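Local coordinates for protein lantibiotic dehydratase (Microbispora corallina, PDB 5EHK) that probably dehydrates serine and threonine residues of the precursor peptide of the lantibiotic NAI-107, with glutamyl-tRNA activating their hydroxyl groups before elimination, at residues A[385-389]-A[682-686]; A[850-856]-A[868-873]; A[92-97]-A[343-349]; A[440-444]-A[645-651]. All coordinates share one frame; numbering follows the deposited sequence.

Interaction 1. Residues A[385-389]-A[682-686]; sequences EIERA and YGRTL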
loop_
_atom_site.group_PDB
_atom_site.type_symbol
_atom_site.label_atom_id
_atom_site.label_comp_id
_atom_site.label_asym_id
_atom_site.label_seq_id
_atom_site.Cartn_x
_atom_site.Cartn_y
_atom_site.Cartn_z
ATOM N N GLU A 385 -38.066 17.134 4.953
ATOM C CA GLU A 385 -36.763 17.724 4.644
ATOM C C GLU A 385 -35.706 16.695 5.003
ATOM O O GLU A 385 -34.905 16.287 4.163
ATOM C CB GLU A 385 -36.545 19.033 5.416
ATOM C CG GLU A 385 -35.312 19.860 4.998
ATOM C CD GLU A 385 -35.264 20.255 3.505
ATOM O OE1 GLU A 385 -36.200 20.915 2.998
ATOM O OE2 GLU A 385 -34.257 19.927 2.839
ATOM N N ILE A 386 -35.764 16.235 6.244
ATOM C CA ILE A 386 -34.841 15.251 6.734
ATOM C C ILE A 386 -34.854 13.989 5.892
ATOM O O ILE A 386 -33.803 13.470 5.555
ATOM C CB ILE A 386 -35.147 14.923 8.185
ATOM C CG1 ILE A 386 -35.023 16.203 9.021
ATOM C CG2 ILE A 386 -34.227 13.810 8.697
ATOM C CD1 ILE A 386 -35.358 16.011 10.449
ATOM N N GLU A 387 -36.020 13.518 5.488
ATOM C CA GLU A 387 -36.047 12.342 4.628
ATOM C C GLU A 387 -35.368 12.574 3.285
ATOM O O GLU A 387 -34.756 11.653 2.737
ATOM C CB GLU A 387 -37.470 11.864 4.400
ATOM C CG GLU A 387 -38.124 11.403 5.673
ATOM C CD GLU A 387 -39.567 11.012 5.478
ATOM O OE1 GLU A 387 -40.078 11.185 4.354
ATOM O OE2 GLU A 387 -40.197 10.565 6.457
ATOM N N ARG A 388 -35.471 13.789 2.748
ATOM C CA ARG A 388 -34.890 14.086 1.441
ATOM C C ARG A 388 -33.364 14.246 1.587
ATOM O O ARG A 388 -32.595 13.959 0.672
ATOM C CB ARG A 388 -35.511 15.361 0.848
ATOM C CG ARG A 388 -36.880 15.154 0.161
ATOM C CD ARG A 388 -37.291 16.338 -0.751
ATOM N NE ARG A 388 -36.794 16.185 -2.121
ATOM C CZ ARG A 388 -37.358 16.721 -3.205
ATOM N NH1 ARG A 388 -38.447 17.474 -3.100
ATOM N NH2 ARG A 388 -36.824 16.504 -4.403
ATOM N N ALA A 389 -32.943 14.675 2.767
ATOM C CA ALA A 389 -31.538 14.884 3.052
ATOM C C ALA A 389 -30.819 13.545 3.152
ATOM O O ALA A 389 -29.817 13.313 2.465
ATOM C CB ALA A 389 -31.387 15.678 4.322
ATOM N N TYR A 682 -28.679 21.847 0.730
ATOM C CA TYR A 682 -29.562 21.128 -0.170
ATOM C C TYR A 682 -30.996 21.353 0.289
ATOM O O TYR A 682 -31.380 20.894 1.366
ATOM C CB TYR A 682 -29.204 19.647 -0.124
ATOM C CG TYR A 682 -30.012 18.749 -1.015
ATOM C CD1 TYR A 682 -29.915 18.839 -2.395
ATOM C CD2 TYR A 682 -30.825 17.770 -0.479
ATOM C CE1 TYR A 682 -30.637 17.998 -3.212
ATOM C CE2 TYR A 682 -31.554 16.924 -1.288
ATOM C CZ TYR A 682 -31.453 17.040 -2.646
ATOM O OH TYR A 682 -32.171 16.186 -3.436
ATOM N N GLY A 683 -31.779 22.076 -0.510
ATOM C CA GLY A 683 -33.048 22.607 -0.046
ATOM C C GLY A 683 -32.884 23.421 1.224
ATOM O O GLY A 683 -32.231 24.467 1.221
ATOM N N ARG A 684 -33.458 22.917 2.314
ATOM C CA ARG A 684 -33.458 23.585 3.617
ATOM C C ARG A 684 -32.400 22.975 4.538
ATOM O O ARG A 684 -32.264 23.384 5.705
ATOM C CB ARG A 684 -34.848 23.499 4.250
ATOM C CG ARG A 684 -35.881 24.212 3.377
ATOM C CD ARG A 684 -37.284 24.350 3.951
ATOM N NE ARG A 684 -38.175 24.722 2.855
ATOM C CZ ARG A 684 -39.245 24.027 2.483
ATOM N NH1 ARG A 684 -39.569 22.921 3.137
ATOM N NH2 ARG A 684 -39.989 24.441 1.460
ATOM N N THR A 685 -31.692 21.959 4.020
ATOM C CA THR A 685 -30.698 21.211 4.798
ATOM C C THR A 685 -29.222 21.568 4.563
ATOM O O THR A 685 -28.723 21.561 3.441
ATOM C CB THR A 685 -30.820 19.690 4.545
ATOM O OG1 THR A 685 -32.157 19.246 4.791
ATOM C CG2 THR A 685 -29.891 18.937 5.452
ATOM N N LEU A 686 -28.531 21.846 5.663
ATOM C CA LEU A 686 -27.074 21.966 5.687
ATOM C C LEU A 686 -26.407 20.592 5.911
ATOM O O LEU A 686 -26.292 20.113 7.044
ATOM C CB LEU A 686 -26.648 22.934 6.795
ATOM C CG LEU A 686 -25.927 24.209 6.356
ATOM C CD1 LEU A 686 -26.847 25.054 5.499
ATOM C CD2 LEU A 686 -25.439 24.982 7.591
#
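E385, on helix 380-395, reaches into the type II' beta turn Y682 to T685 that closes a hairpin between strands 676-682 and 685-693. From CB the chain runs with CG anti to the backbone N (chi1 -170°), then bends at the next bond so that the carboxylate comes to the turn. E385 CG passes T685 OG1 at 3.2 Å. E385 CD lies against R684 CB, 3.4 Å away, and E385 OE1 continues along the same arginine to R684 CG at 3.3 Å. Toward the guanidinium only a long salt bridge is left, E385 OE1 to R684 NH1 at 3.9 Å, with no N-H aimed at the oxygen. The other oxygen does the binding. T685 OG1 donates over 2.9 Å to E385 OE2, on the anti side of that oxygen, while the amide of R684 comes from above the carboxylate plane. One acceptor thus joins a backbone N-H and a side-chain hydroxyl of the same turn, tying helix to hairpin. F520, just before strand 521-524, and V522, in it, also touch E385. One helical turn on, A389 CB packs on T685 CG2 at 3.8 Å, and the edge of the Y682 ring faces R388 O, with CE2 3.7 Å from that oxygen.

Interaction 2. Residues A[850-856]-A[868-873]; sequences GADRWFF and RVRFRG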
loop_
_atom_site.group_PDB
_atom_site.type_symbol
_atom_site.label_atom_id
_atom_site.label_comp_id
_atom_site.label_asym_id
_atom_site.label_seq_id
_atom_site.Cartn_x
_atom_site.Cartn_y
_atom_site.Cartn_z
ATOM N N GLY A 850 9.750 -45.129 -7.769
ATOM C CA GLY A 850 8.424 -45.689 -7.652
ATOM C C GLY A 850 7.295 -44.713 -7.423
ATOM O O GLY A 850 6.217 -45.136 -7.011
ATOM N N ALA A 851 7.504 -43.428 -7.713
ATOM C CA ALA A 851 6.417 -42.466 -7.561
ATOM C C ALA A 851 5.376 -42.832 -8.597
ATOM O O ALA A 851 5.726 -43.158 -9.725
ATOM C CB ALA A 851 6.905 -41.049 -7.756
ATOM N N ASP A 852 4.106 -42.835 -8.206
ATOM C CA ASP A 852 3.053 -43.366 -9.083
ATOM C C ASP A 852 2.305 -42.246 -9.791
ATOM O O ASP A 852 1.640 -42.457 -10.811
ATOM C CB ASP A 852 2.095 -44.299 -8.313
ATOM C CG ASP A 852 1.002 -43.549 -7.540
ATOM O OD1 ASP A 852 -0.112 -44.077 -7.445
ATOM O OD2 ASP A 852 1.243 -42.451 -6.994
ATOM N N ARG A 853 2.404 -41.053 -9.225
ATOM C CA ARG A 853 1.792 -39.882 -9.805
ATOM C C ARG A 853 2.711 -38.684 -9.619
ATOM O O ARG A 853 3.376 -38.555 -8.595
ATOM C CB ARG A 853 0.447 -39.616 -9.144
ATOM C CG ARG A 853 -0.636 -40.568 -9.553
ATOM C CD ARG A 853 -1.007 -40.357 -11.007
ATOM N NE ARG A 853 -1.894 -41.415 -11.491
ATOM C CZ ARG A 853 -1.818 -41.977 -12.694
ATOM N NH1 ARG A 853 -0.907 -41.576 -13.562
ATOM N NH2 ARG A 853 -2.668 -42.937 -13.032
ATOM N N TRP A 854 2.738 -37.799 -10.607
ATOM C CA TRP A 854 3.474 -36.553 -10.471
ATOM C C TRP A 854 2.723 -35.491 -11.246
ATOM O O TRP A 854 1.982 -35.824 -12.163
ATOM C CB TRP A 854 4.904 -36.687 -10.998
ATOM C CG TRP A 854 4.956 -36.545 -12.483
ATOM C CD1 TRP A 854 4.784 -37.536 -13.397
ATOM C CD2 TRP A 854 5.183 -35.347 -13.231
ATOM N NE1 TRP A 854 4.889 -37.036 -14.656
ATOM C CE2 TRP A 854 5.138 -35.692 -14.590
ATOM C CE3 TRP A 854 5.415 -34.010 -12.882
ATOM C CZ2 TRP A 854 5.328 -34.767 -15.605
ATOM C CZ3 TRP A 854 5.600 -33.089 -13.880
ATOM C CH2 TRP A 854 5.555 -33.469 -15.231
ATOM N N PHE A 855 2.873 -34.230 -10.859
ATOM C CA PHE A 855 2.351 -33.142 -11.673
ATOM C C PHE A 855 3.026 -31.820 -11.316
ATOM O O PHE A 855 3.762 -31.749 -10.337
ATOM C CB PHE A 855 0.816 -33.080 -11.622
ATOM C CG PHE A 855 0.230 -32.566 -10.320
ATOM C CD1 PHE A 855 -0.226 -33.447 -9.344
ATOM C CD2 PHE A 855 0.104 -31.196 -10.076
ATOM C CE1 PHE A 855 -0.805 -32.972 -8.151
ATOM C CE2 PHE A 855 -0.476 -30.717 -8.871
ATOM C CZ PHE A 855 -0.924 -31.607 -7.912
ATOM N N PHE A 856 2.802 -30.777 -12.104
ATOM C CA PHE A 856 3.324 -29.492 -11.710
ATOM C C PHE A 856 2.291 -28.422 -11.970
ATOM O O PHE A 856 1.501 -28.530 -12.911
ATOM C CB PHE A 856 4.616 -29.154 -12.457
ATOM C CG PHE A 856 4.381 -28.492 -13.786
ATOM C CD1 PHE A 856 4.177 -27.115 -13.874
ATOM C CD2 PHE A 856 4.360 -29.242 -14.948
ATOM C CE1 PHE A 856 3.934 -26.527 -15.077
ATOM C CE2 PHE A 856 4.131 -28.645 -16.153
ATOM C CZ PHE A 856 3.920 -27.287 -16.222
ATOM N N ARG A 868 5.346 -25.496 -8.504
ATOM C CA ARG A 868 5.149 -26.515 -7.489
ATOM C C ARG A 868 5.099 -27.854 -8.183
ATOM O O ARG A 868 4.353 -28.042 -9.127
ATOM C CB ARG A 868 3.870 -26.250 -6.712
ATOM C CG ARG A 868 3.920 -24.946 -6.012
ATOM C CD ARG A 868 2.829 -24.815 -5.026
ATOM N NE ARG A 868 3.146 -23.763 -4.071
ATOM C CZ ARG A 868 2.317 -23.331 -3.131
ATOM N NH1 ARG A 868 1.102 -23.863 -3.039
ATOM N NH2 ARG A 868 2.708 -22.365 -2.304
ATOM N N VAL A 869 5.919 -28.782 -7.746
ATOM C CA VAL A 869 5.893 -30.087 -8.365
ATOM C C VAL A 869 5.449 -31.086 -7.333
ATOM O O VAL A 869 5.960 -31.082 -6.216
ATOM C CB VAL A 869 7.278 -30.467 -8.908
ATOM C CG1 VAL A 869 7.230 -31.831 -9.577
ATOM C CG2 VAL A 869 7.764 -29.384 -9.881
ATOM N N ARG A 870 4.491 -31.942 -7.687
ATOM C CA ARG A 870 4.046 -32.958 -6.720
ATOM C C ARG A 870 4.311 -34.411 -7.114
ATOM O O ARG A 870 4.012 -34.798 -8.220
ATOM C CB ARG A 870 2.567 -32.834 -6.409
ATOM C CG ARG A 870 2.320 -33.636 -5.163
ATOM C CD ARG A 870 0.884 -33.900 -4.842
ATOM N NE ARG A 870 0.096 -34.538 -5.897
ATOM C CZ ARG A 870 0.321 -35.750 -6.379
ATOM N NH1 ARG A 870 1.339 -36.471 -5.930
ATOM N NH2 ARG A 870 -0.473 -36.237 -7.317
ATOM N N PHE A 871 4.838 -35.215 -6.195
ATOM C CA PHE A 871 5.000 -36.651 -6.453
ATOM C C PHE A 871 4.180 -37.430 -5.453
ATOM O O PHE A 871 4.054 -37.021 -4.299
ATOM C CB PHE A 871 6.446 -37.102 -6.309
ATOM C CG PHE A 871 7.411 -36.358 -7.180
ATOM C CD1 PHE A 871 7.782 -36.864 -8.409
ATOM C CD2 PHE A 871 7.979 -35.165 -6.746
ATOM C CE1 PHE A 871 8.683 -36.193 -9.206
ATOM C CE2 PHE A 871 8.869 -34.494 -7.532
ATOM C CZ PHE A 871 9.224 -35.008 -8.778
ATOM N N ARG A 872 3.622 -38.553 -5.893
ATOM C CA ARG A 872 2.934 -39.458 -4.987
ATOM C C ARG A 872 3.653 -40.798 -4.969
ATOM O O ARG A 872 4.093 -41.306 -6.004
ATOM C CB ARG A 872 1.472 -39.631 -5.377
ATOM C CG ARG A 872 0.700 -40.525 -4.422
ATOM C CD ARG A 872 -0.775 -40.673 -4.802
ATOM N NE ARG A 872 -0.992 -41.650 -5.863
ATOM C CZ ARG A 872 -2.184 -41.902 -6.381
ATOM N NH1 ARG A 872 -3.240 -41.251 -5.914
ATOM N NH2 ARG A 872 -2.325 -42.804 -7.343
ATOM N N GLY A 873 3.798 -41.358 -3.777
ATOM C CA GLY A 873 4.453 -42.641 -3.641
ATOM C C GLY A 873 4.466 -43.156 -2.222
ATOM O O GLY A 873 3.902 -42.562 -1.301
#
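W854 and F856 rise beside F871 and V869 on one face of two antiparallel strands, while R853 and F855 lie beside R872 and R870 on the other. On the first face the contacts across the strands are few and slight: CB of W854 fits against CD1 of F871 (3.9 Å), CB of F856 meets V869 CG2, and the outer ring of the indole, leaning away from the partner strand, grazes V869 CG1 obliquely. W854 is also packed by V839 and V843, and F871 by L882 and I886. On the second face the bump is R870 CB, seated over the F855 ring as a CH-pi contact 4.0 Å from its centroid; the guanidinium of R870 goes on to E924. Farther along, R853 CG sits over one face of the R872 guanidinium, toward its rim, 3.4 Å above the plane, and R853 itself turns to Q928. R872, bent at its third torsion (81°), grips D852 side-on: NE bonds OD2 and NH2 bonds OD1, both at 2.6 Å, with the two planes nearly coplanar. E921 also pairs with R872. R870 N to F855 O (2.8 Å) is among the backbone bonds of this beta hairpin, one edge of a four-stranded antiparallel sheet in the C-terminal dehydratase region, with 853-861 outermost within the chain.

Interaction 3. Residues A[92-97]-A[343-349]; sequences MEAVEL and GQGRREL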
loop_
_atom_site.group_PDB
_atom_site.type_symbol
_atom_site.label_atom_id
_atom_site.label_comp_id
_atom_site.label_asym_id
_atom_site.label_seq_id
_atom_site.Cartn_x
_atom_site.Cartn_y
_atom_site.Cartn_z
ATOM N N MET A 92 -23.565 23.713 40.776
ATOM C CA MET A 92 -22.654 23.252 41.817
ATOM C C MET A 92 -22.861 21.774 42.011
ATOM O O MET A 92 -21.930 21.068 42.364
ATOM C CB MET A 92 -22.819 24.013 43.138
ATOM C CG MET A 92 -22.125 25.371 43.190
ATOM S SD MET A 92 -20.364 25.418 42.740
ATOM C CE MET A 92 -20.436 25.888 41.002
ATOM N N GLU A 93 -24.088 21.317 41.773
ATOM C CA GLU A 93 -24.418 19.893 41.871
ATOM C C GLU A 93 -23.807 19.123 40.702
ATOM O O GLU A 93 -23.305 18.006 40.858
ATOM C CB GLU A 93 -25.934 19.683 41.897
ATOM C CG GLU A 93 -26.344 18.261 42.256
ATOM C CD GLU A 93 -27.854 18.059 42.315
ATOM O OE1 GLU A 93 -28.586 19.031 42.563
ATOM O OE2 GLU A 93 -28.317 16.918 42.111
ATOM N N ALA A 94 -23.878 19.724 39.523
ATOM C CA ALA A 94 -23.287 19.137 38.335
ATOM C C ALA A 94 -21.775 19.000 38.494
ATOM O O ALA A 94 -21.207 17.972 38.136
ATOM C CB ALA A 94 -23.628 19.971 37.090
ATOM N N VAL A 95 -21.128 20.025 39.037
ATOM C CA VAL A 95 -19.676 20.005 39.180
ATOM C C VAL A 95 -19.237 19.036 40.288
ATOM O O VAL A 95 -18.170 18.438 40.207
ATOM C CB VAL A 95 -19.069 21.433 39.337
ATOM C CG1 VAL A 95 -17.573 21.365 39.602
ATOM C CG2 VAL A 95 -19.311 22.247 38.086
ATOM N N GLU A 96 -20.070 18.865 41.307
ATOM C CA GLU A 96 -19.816 17.865 42.354
ATOM C C GLU A 96 -19.833 16.437 41.788
ATOM O O GLU A 96 -19.232 15.514 42.347
ATOM C CB GLU A 96 -20.863 17.978 43.475
ATOM C CG GLU A 96 -20.289 18.402 44.825
ATOM C CD GLU A 96 -21.113 19.490 45.506
ATOM O OE1 GLU A 96 -22.364 19.453 45.429
ATOM O OE2 GLU A 96 -20.495 20.387 46.117
ATOM N N LEU A 97 -20.519 16.281 40.665
ATOM C CA LEU A 97 -20.686 14.990 40.044
ATOM C C LEU A 97 -19.621 14.727 38.976
ATOM O O LEU A 97 -19.048 13.644 38.937
ATOM C CB LEU A 97 -22.071 14.933 39.423
ATOM C CG LEU A 97 -22.519 13.602 38.859
ATOM C CD1 LEU A 97 -22.473 12.555 39.948
ATOM C CD2 LEU A 97 -23.916 13.758 38.329
ATOM N N GLY A 343 -30.276 20.837 41.272
ATOM C CA GLY A 343 -29.658 21.833 42.137
ATOM C C GLY A 343 -30.035 21.602 43.598
ATOM O O GLY A 343 -29.374 22.091 44.517
ATOM N N GLN A 344 -31.073 20.795 43.806
ATOM C CA GLN A 344 -31.683 20.594 45.122
ATOM C C GLN A 344 -31.248 19.335 45.880
ATOM O O GLN A 344 -31.485 19.215 47.079
ATOM C CB GLN A 344 -33.204 20.574 44.976
ATOM C CG GLN A 344 -33.745 21.641 44.048
ATOM C CD GLN A 344 -34.409 22.773 44.802
ATOM O OE1 GLN A 344 -35.556 23.129 44.519
ATOM N NE2 GLN A 344 -33.694 23.343 45.774
ATOM N N GLY A 345 -30.676 18.364 45.184
ATOM C CA GLY A 345 -30.275 17.136 45.848
ATOM C C GLY A 345 -28.806 17.026 46.195
ATOM O O GLY A 345 -28.286 15.913 46.280
ATOM N N ARG A 346 -28.136 18.158 46.404
ATOM C CA ARG A 346 -26.717 18.123 46.737
ATOM C C ARG A 346 -26.442 17.354 48.026
ATOM O O ARG A 346 -25.341 16.849 48.223
ATOM C CB ARG A 346 -26.105 19.523 46.821
ATOM C CG ARG A 346 -26.021 20.255 45.503
ATOM C CD ARG A 346 -25.475 21.651 45.701
ATOM N NE ARG A 346 -24.053 21.654 46.033
ATOM C CZ ARG A 346 -23.331 22.758 46.234
ATOM N NH1 ARG A 346 -23.901 23.951 46.164
ATOM N NH2 ARG A 346 -22.038 22.675 46.526
ATOM N N ARG A 347 -27.437 17.231 48.895
ATOM C CA ARG A 347 -27.183 16.533 50.139
ATOM C C ARG A 347 -27.377 15.042 49.921
ATOM O O ARG A 347 -26.549 14.240 50.361
ATOM C CB ARG A 347 -28.064 17.041 51.281
ATOM C CG ARG A 347 -27.744 16.369 52.618
ATOM C CD ARG A 347 -28.554 16.936 53.772
ATOM N NE ARG A 347 -29.990 16.753 53.578
ATOM C CZ ARG A 347 -30.643 15.630 53.855
ATOM N NH1 ARG A 347 -29.985 14.580 54.333
ATOM N NH2 ARG A 347 -31.952 15.553 53.646
ATOM N N GLU A 348 -28.442 14.676 49.206
ATOM C CA GLU A 348 -28.677 13.277 48.826
ATOM C C GLU A 348 -27.540 12.663 47.991
ATOM O O GLU A 348 -27.243 11.470 48.121
ATOM C CB GLU A 348 -30.001 13.139 48.065
ATOM C CG GLU A 348 -31.234 13.181 48.939
ATOM C CD GLU A 348 -31.654 14.593 49.312
ATOM O OE1 GLU A 348 -30.986 15.559 48.862
ATOM O OE2 GLU A 348 -32.656 14.730 50.055
ATOM N N LEU A 349 -26.914 13.483 47.145
ATOM C CA LEU A 349 -25.832 13.042 46.269
ATOM C C LEU A 349 -24.558 12.695 47.045
ATOM O O LEU A 349 -23.940 11.652 46.799
ATOM C CB LEU A 349 -25.549 14.099 45.194
ATOM C CG LEU A 349 -24.454 13.820 44.159
ATOM C CD1 LEU A 349 -24.663 12.458 43.515
ATOM C CD2 LEU A 349 -24.458 14.903 43.108
#
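E93 starts with CG anti to its backbone N (chi1 -169°) and stays extended, which carries its carboxylate to the loop 343-345; R346 instead bends at its third torsion (71°), turning its guanidinium to M92 and E96. The two side chains run antiparallel past each other, and their aliphatic parts meet on the way, E93 CB to R346 CG at 3.7 Å. E93 OE1 then accepts a weak bond from G343 N at 2.8 Å and a longer weak one from G345 N, while OE2 is hydrogen-bonded to the hydroxyl of Y337. G345 holds the N-cap position of helix 346-359, so the glutamate sits by a helix start, where the dipole would favour its negative charge. The start of helix 346-359 and the loop before it thus pack against helix 92-98, within the N-terminal lantibiotic dehydratase region. R346 grips E96 side-on: NE meets the syn lone pair of OE1 and NH2 bonds OE2, each over 2.8 Å, the carboxylate and guanidinium planes 32° apart. M92 CB sits over one face of that guanidinium, toward its rim. L349 CD2 packs on E93 CG at 3.9 Å, and L349 CD1 meets L97 CD1 at 4.2 Å. L349 also touches L366 and L97 touches V368, both on strand 366-379.

Interaction 4. Residues A[440-444]-A[645-651]; sequences GYKWP and APNPARL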
loop_
_atom_site.group_PDB
_atom_site.type_symbol
_atom_site.label_atom_id
_atom_site.label_comp_id
_atom_site.label_asym_id
_atom_site.label_seq_id
_atom_site.Cartn_x
_atom_site.Cartn_y
_atom_site.Cartn_z
ATOM N N GLY A 440 -7.137 -4.778 11.576
ATOM C CA GLY A 440 -7.561 -3.659 12.378
ATOM C C GLY A 440 -8.324 -4.051 13.611
ATOM O O GLY A 440 -8.511 -3.229 14.491
ATOM N N TYR A 441 -8.784 -5.290 13.692
ATOM C CA TYR A 441 -9.542 -5.683 14.869
ATOM C C TYR A 441 -8.643 -5.640 16.107
ATOM O O TYR A 441 -7.508 -6.105 16.078
ATOM C CB TYR A 441 -10.189 -7.056 14.681
ATOM C CG TYR A 441 -11.532 -7.049 13.945
ATOM C CD1 TYR A 441 -12.611 -7.768 14.437
ATOM C CD2 TYR A 441 -11.710 -6.346 12.749
ATOM C CE1 TYR A 441 -13.824 -7.785 13.783
ATOM C CE2 TYR A 441 -12.927 -6.364 12.085
ATOM C CZ TYR A 441 -13.979 -7.089 12.624
ATOM O OH TYR A 441 -15.190 -7.148 12.001
ATOM N N LYS A 442 -9.135 -5.042 17.181
ATOM C CA LYS A 442 -8.304 -4.730 18.325
ATOM C C LYS A 442 -8.289 -5.835 19.401
ATOM O O LYS A 442 -7.367 -5.878 20.229
ATOM C CB LYS A 442 -8.710 -3.360 18.918
ATOM C CG LYS A 442 -8.458 -2.135 17.961
ATOM C CD LYS A 442 -9.042 -0.784 18.478
ATOM C CE LYS A 442 -8.000 0.239 18.963
ATOM N NZ LYS A 442 -7.339 1.034 17.863
ATOM N N TRP A 443 -9.268 -6.744 19.389
ATOM C CA TRP A 443 -9.482 -7.608 20.569
ATOM C C TRP A 443 -9.768 -9.084 20.295
ATOM O O TRP A 443 -10.928 -9.492 20.246
ATOM C CB TRP A 443 -10.598 -7.020 21.464
ATOM C CG TRP A 443 -10.310 -5.587 21.845
ATOM C CD1 TRP A 443 -10.875 -4.443 21.304
ATOM C CD2 TRP A 443 -9.344 -5.134 22.806
ATOM N NE1 TRP A 443 -10.323 -3.320 21.894
ATOM C CE2 TRP A 443 -9.386 -3.719 22.815
ATOM C CE3 TRP A 443 -8.459 -5.784 23.668
ATOM C CZ2 TRP A 443 -8.574 -2.962 23.651
ATOM C CZ3 TRP A 443 -7.663 -5.027 24.497
ATOM C CH2 TRP A 443 -7.723 -3.634 24.480
ATOM N N PRO A 444 -8.711 -9.900 20.150
ATOM C CA PRO A 444 -7.270 -9.592 20.166
ATOM C C PRO A 444 -6.788 -8.941 18.894
ATOM O O PRO A 444 -7.434 -9.058 17.861
ATOM C CB PRO A 444 -6.614 -10.972 20.258
ATOM C CG PRO A 444 -7.608 -11.899 19.650
ATOM C CD PRO A 444 -8.953 -11.351 20.062
ATOM N N ALA A 645 -15.307 -3.600 21.319
ATOM C CA ALA A 645 -15.919 -4.944 21.265
ATOM C C ALA A 645 -14.975 -6.107 21.049
ATOM O O ALA A 645 -14.088 -6.045 20.192
ATOM C CB ALA A 645 -17.033 -4.998 20.236
ATOM N N PRO A 646 -15.198 -7.195 21.798
ATOM C CA PRO A 646 -14.511 -8.453 21.488
ATOM C C PRO A 646 -14.736 -8.814 20.024
ATOM O O PRO A 646 -15.838 -8.547 19.502
ATOM C CB PRO A 646 -15.184 -9.477 22.442
ATOM C CG PRO A 646 -16.422 -8.821 22.943
ATOM C CD PRO A 646 -16.131 -7.332 22.933
ATOM N N ASN A 647 -13.717 -9.374 19.364
ATOM C CA ASN A 647 -13.795 -9.639 17.923
ATOM C C ASN A 647 -15.060 -10.327 17.386
ATOM O O ASN A 647 -15.635 -9.866 16.398
ATOM C CB ASN A 647 -12.537 -10.346 17.401
ATOM C CG ASN A 647 -11.313 -9.461 17.444
ATOM O OD1 ASN A 647 -11.418 -8.239 17.598
ATOM N ND2 ASN A 647 -10.136 -10.071 17.312
ATOM N N PRO A 648 -15.512 -11.404 18.032
ATOM C CA PRO A 648 -16.690 -12.037 17.434
ATOM C C PRO A 648 -17.895 -11.107 17.426
ATOM O O PRO A 648 -18.661 -11.087 16.453
ATOM C CB PRO A 648 -16.947 -13.239 18.354
ATOM C CG PRO A 648 -15.620 -13.515 18.983
ATOM C CD PRO A 648 -14.965 -12.183 19.152
ATOM N N ALA A 649 -18.038 -10.342 18.501
ATOM C CA ALA A 649 -19.107 -9.373 18.627
ATOM C C ALA A 649 -18.993 -8.373 17.500
ATOM O O ALA A 649 -19.983 -8.055 16.838
ATOM C CB ALA A 649 -19.024 -8.656 19.976
ATOM N N ARG A 650 -17.784 -7.857 17.295
ATOM C CA ARG A 650 -17.585 -6.880 16.241
ATOM C C ARG A 650 -17.839 -7.491 14.852
ATOM O O ARG A 650 -18.340 -6.809 13.948
ATOM C CB ARG A 650 -16.206 -6.238 16.314
ATOM C CG ARG A 650 -15.960 -5.352 15.096
ATOM C CD ARG A 650 -14.660 -4.609 15.093
ATOM N NE ARG A 650 -14.555 -3.923 13.823
ATOM C CZ ARG A 650 -13.478 -3.312 13.364
ATOM N NH1 ARG A 650 -12.355 -3.300 14.061
ATOM N NH2 ARG A 650 -13.543 -2.749 12.178
ATOM N N LEU A 651 -17.515 -8.771 14.679
ATOM C CA LEU A 651 -17.740 -9.410 13.391
ATOM C C LEU A 651 -19.251 -9.522 13.158
ATOM O O LEU A 651 -19.733 -9.281 12.039
ATOM C CB LEU A 651 -17.035 -10.784 13.287
ATOM C CG LEU A 651 -17.141 -11.507 11.931
ATOM C CD1 LEU A 651 -16.568 -10.675 10.826
ATOM C CD2 LEU A 651 -16.468 -12.860 11.896
HETATM O O HOH W 1 -11.890 -4.012 16.634
#
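The guanidinium of R650 lies flat on one face of the Y441 ring, planes 6° apart and centres 3.8 Å apart, a cation-pi stack. R650 CD continues over the same face, 3.6 Å from the ring centroid, because the arginine chain is fully extended across it. At the edge of the ring stand N647 OD1 and the amide of L651; at the edge of the guanidinium is a water that accepts from R650 NH1 (2.7 Å) and from K442 N. E654, on the same helix, binds both the tyrosine hydroxyl and R650 NH2 and so bridges the two stacked groups. The N647 amide bonds to the loop backbone at two residues: ND2 donates to a lone pair of P444 O at 2.9 Å, in the carbonyl plane, and OD1 accepts from W443 N at 3.2 Å. The peptide before P444 is cis, and this proline packs on R829 of the second subunit. An irregular loop is thus docked on the N-terminal turn of helix 647-656, in the N-terminal dehydratase region, by a cation-pi stack and an asparagine whose amide both accepts from and donates to the loop backbone.

How the interactions relate
Three of the contacts lie in the N-terminal dehydratase region and interaction 2 in the C-terminal one, its centre about 81 Å from that of interaction 3 and on the other side of the chain's centre. Interaction 4 is the most central, about 9 Å from the middle of the chain, and is nested in the loop that interaction 1 closes; it also touches the second subunit. In interaction 1 a helix glutamate takes one backbone amide and a hydroxyl of a turn; in interaction 3 another takes two glycine amides weakly. Interaction 2 combines backbone pairing with a two-nitrogen salt bridge, whereas interaction 4 relies on a flat cation-pi stack and hydrogen bonds of a side-chain amide. All four mix buried and exposed residues.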